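Local structure of adherence and virulence protein A (Streptococcus pneumoniae, 6PON) at residues Ser73-Ile76 / Met77-Lys81. The protein probably binds fibronectin and contributes to adherence and virulence of the pneumococcus. Sequence-based numbering, arbitrary orientation.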
ATOM      1  N   SER B  73      -5.451  53.920  -3.100  1.00 26.37           N
ATOM      2  CA  SER B  73      -5.323  54.051  -1.662  1.00 25.86           C
ATOM      3  C   SER B  73      -3.877  54.354  -1.293  1.00 25.65           C
ATOM      4  O   SER B  73      -2.960  54.209  -2.101  1.00 23.56           O
ATOM      5  CB  SER B  73      -5.758  52.764  -0.967  1.00 23.34           C
ATOM      6  OG  SER B  73      -4.959  51.668  -1.400  1.00 23.20           O
ATOM      7  N   THR B  74      -3.677  54.741  -0.029  1.00 24.18           N
ATOM      8  CA  THR B  74      -2.320  54.803   0.508  1.00 24.29           C
ATOM      9  C   THR B  74      -1.579  53.487   0.266  1.00 23.43           C
ATOM     10  O   THR B  74      -0.411  53.485  -0.140  1.00 21.41           O
ATOM     11  CB  THR B  74      -2.370  55.138   2.008  1.00 28.57           C
ATOM     12  OG1 THR B  74      -2.917  56.446   2.200  1.00 29.90           O
ATOM     13  CG2 THR B  74      -0.976  55.095   2.636  1.00 26.13           C
ATOM     14  N   PHE B  75      -2.257  52.355   0.497  1.00 21.79           N
ATOM     15  CA  PHE B  75      -1.632  51.053   0.295  1.00 21.45           C
ATOM     16  C   PHE B  75      -1.058  50.931  -1.104  1.00 20.26           C
ATOM     17  O   PHE B  75       0.068  50.459  -1.281  1.00 19.75           O
ATOM     18  CB  PHE B  75      -2.656  49.947   0.553  1.00 25.59           C
ATOM     19  CG  PHE B  75      -2.202  48.550   0.143  1.00 27.14           C
ATOM     20  CD1 PHE B  75      -1.332  47.813   0.951  1.00 22.68           C
ATOM     21  CD2 PHE B  75      -2.695  47.959  -1.012  1.00 20.94           C
ATOM     22  CE1 PHE B  75      -0.946  46.532   0.608  1.00 21.29           C
ATOM     23  CE2 PHE B  75      -2.312  46.683  -1.366  1.00 20.90           C
ATOM     24  CZ  PHE B  75      -1.429  45.959  -0.545  1.00 21.70           C
ATOM     25  N   ILE B  76      -1.808  51.382  -2.110  1.00 22.54           N
ATOM     26  CA  ILE B  76      -1.428  51.129  -3.492  1.00 21.72           C
ATOM     27  C   ILE B  76      -0.262  52.011  -3.906  1.00 23.24           C
ATOM     28  O   ILE B  76       0.655  51.558  -4.610  1.00 20.09           O
ATOM     29  CB  ILE B  76      -2.640  51.322  -4.414  1.00 23.29           C
ATOM     30  CG1 ILE B  76      -3.636  50.182  -4.195  1.00 21.08           C
ATOM     31  CG2 ILE B  76      -2.191  51.342  -5.874  1.00 23.88           C
ATOM     32  CD1 ILE B  76      -3.147  48.870  -4.759  1.00 21.56           C
ATOM     33  N   MET B  77      -0.272  53.280  -3.484  1.00 22.61           N
ATOM     34  CA  MET B  77       0.814  54.188  -3.847  1.00 22.17           C
ATOM     35  C   MET B  77       2.141  53.711  -3.281  1.00 22.31           C
ATOM     36  O   MET B  77       3.181  53.857  -3.932  1.00 23.12           O
ATOM     37  CB  MET B  77       0.522  55.610  -3.354  1.00 22.71           C
ATOM     38  CG  MET B  77      -0.899  56.081  -3.609  1.00 28.48           C
ATOM     39  SD  MET B  77      -1.224  57.772  -3.069  1.00 34.63           S
ATOM     40  CE  MET B  77      -1.026  58.493  -4.668  1.00 33.07           C
ATOM     41  N   VAL B  78       2.133  53.165  -2.061  1.00 21.26           N
ATOM     42  CA  VAL B  78       3.352  52.569  -1.512  1.00 24.87           C
ATOM     43  C   VAL B  78       3.775  51.355  -2.336  1.00 20.16           C
ATOM     44  O   VAL B  78       4.959  51.172  -2.629  1.00 22.96           O
ATOM     45  CB  VAL B  78       3.172  52.210  -0.020  1.00 26.29           C
ATOM     46  CG1 VAL B  78       4.440  51.549   0.541  1.00 23.10           C
ATOM     47  CG2 VAL B  78       2.840  53.445   0.787  1.00 18.75           C
ATOM     48  N   LEU B  79       2.822  50.519  -2.750  1.00 21.75           N
ATOM     49  CA  LEU B  79       3.208  49.378  -3.579  1.00 24.08           C
ATOM     50  C   LEU B  79       3.715  49.836  -4.939  1.00 22.92           C
ATOM     51  O   LEU B  79       4.671  49.263  -5.479  1.00 22.99           O
ATOM     52  CB  LEU B  79       2.040  48.391  -3.738  1.00 19.73           C
ATOM     53  CG  LEU B  79       2.115  47.204  -2.758  1.00 22.64           C
ATOM     54  CD1 LEU B  79       2.043  47.671  -1.309  1.00 16.85           C
ATOM     55  CD2 LEU B  79       1.058  46.128  -3.036  1.00 17.74           C
ATOM     56  N   ARG B  80       3.087  50.866  -5.517  1.00 23.40           N
ATOM     57  CA  ARG B  80       3.538  51.332  -6.823  1.00 23.80           C
ATOM     58  C   ARG B  80       4.959  51.868  -6.743  1.00 23.85           C
ATOM     59  O   ARG B  80       5.810  51.521  -7.572  1.00 25.96           O
ATOM     60  CB  ARG B  80       2.569  52.370  -7.372  1.00 20.97           C
ATOM     61  CG  ARG B  80       1.237  51.735  -7.817  1.00 21.63           C
ATOM     62  CD  ARG B  80       0.313  52.773  -8.390  1.00 23.63           C
ATOM     63  NE  ARG B  80      -0.941  52.225  -8.880  1.00 19.95           N
ATOM     64  CZ  ARG B  80      -1.973  52.990  -9.214  1.00 26.46           C
ATOM     65  NH1 ARG B  80      -1.870  54.308  -9.100  1.00 25.24           N
ATOM     66  NH2 ARG B  80      -3.095  52.449  -9.665  1.00 29.39           N
ATOM     67  N   LYS B  81       5.247  52.659  -5.708  1.00 23.97           N
ATOM     68  CA  LYS B  81       6.587  53.188  -5.489  1.00 26.15           C
ATOM     69  C   LYS B  81       7.666  52.110  -5.613  1.00 23.08           C
ATOM     70  O   LYS B  81       8.760  52.389  -6.110  1.00 26.41           O
ATOM     71  CB  LYS B  81       6.634  53.867  -4.110  1.00 24.70           C
ATOM     72  CG  LYS B  81       8.031  54.062  -3.574  1.00 31.93           C
ATOM     73  CD  LYS B  81       8.094  55.099  -2.467  1.00 33.93           C
ATOM     74  CE  LYS B  81       7.257  54.698  -1.282  1.00 34.01           C
ATOM     75  NZ  LYS B  81       7.524  55.595  -0.125  1.00 34.09           N
TER
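S73 meets M77 through its backbone: S73 O accepts from M77 N at 3.2 Å, closing the first turn of the helix. Serine suits this N-cap position because its short hydroxyl can fold back, and S73 OG takes the N-H of I76 at 3.2 Å; S73 OG also hydrogen-bonds to Q29 OE1. The CG of M77 lies beside the same S73 carbonyl. T74 contributes mainly its carbonyl, which receives V78 N almost straight (N-H...O 169°) and has the CG2 of V78 against it. Such i to i+4 bonding defines the alpha helix, here residues 74-83, a short helix that packs against strands 34-41 and 139-142 in the part of the chain assigned to the NFACT N-terminal and middle domains. L79 N bonds to F75 O, and R80 N to I76 O at 2.7 Å. With chi1 at 170°, F75 turns its ring back across L79. L79 CD1 sits over one ring face, displaced toward the rim, in a CH-pi contact 4.0 Å from the centroid of F75; L79 CD2 meets F75 CZ at 3.5 Å. Both residues are buried, and phenylalanine offers a flat face on which the forked leucine can set a methyl. In I76 the CG2 methyl, one branch of this beta-branched side chain, lies over one face of the R80 guanidinium, toward its rim, 3.4 Å from R80 NE. Arginine combines an apolar shaft, running past I76 O and CG2, with a polar end whose NE donates to I27 O.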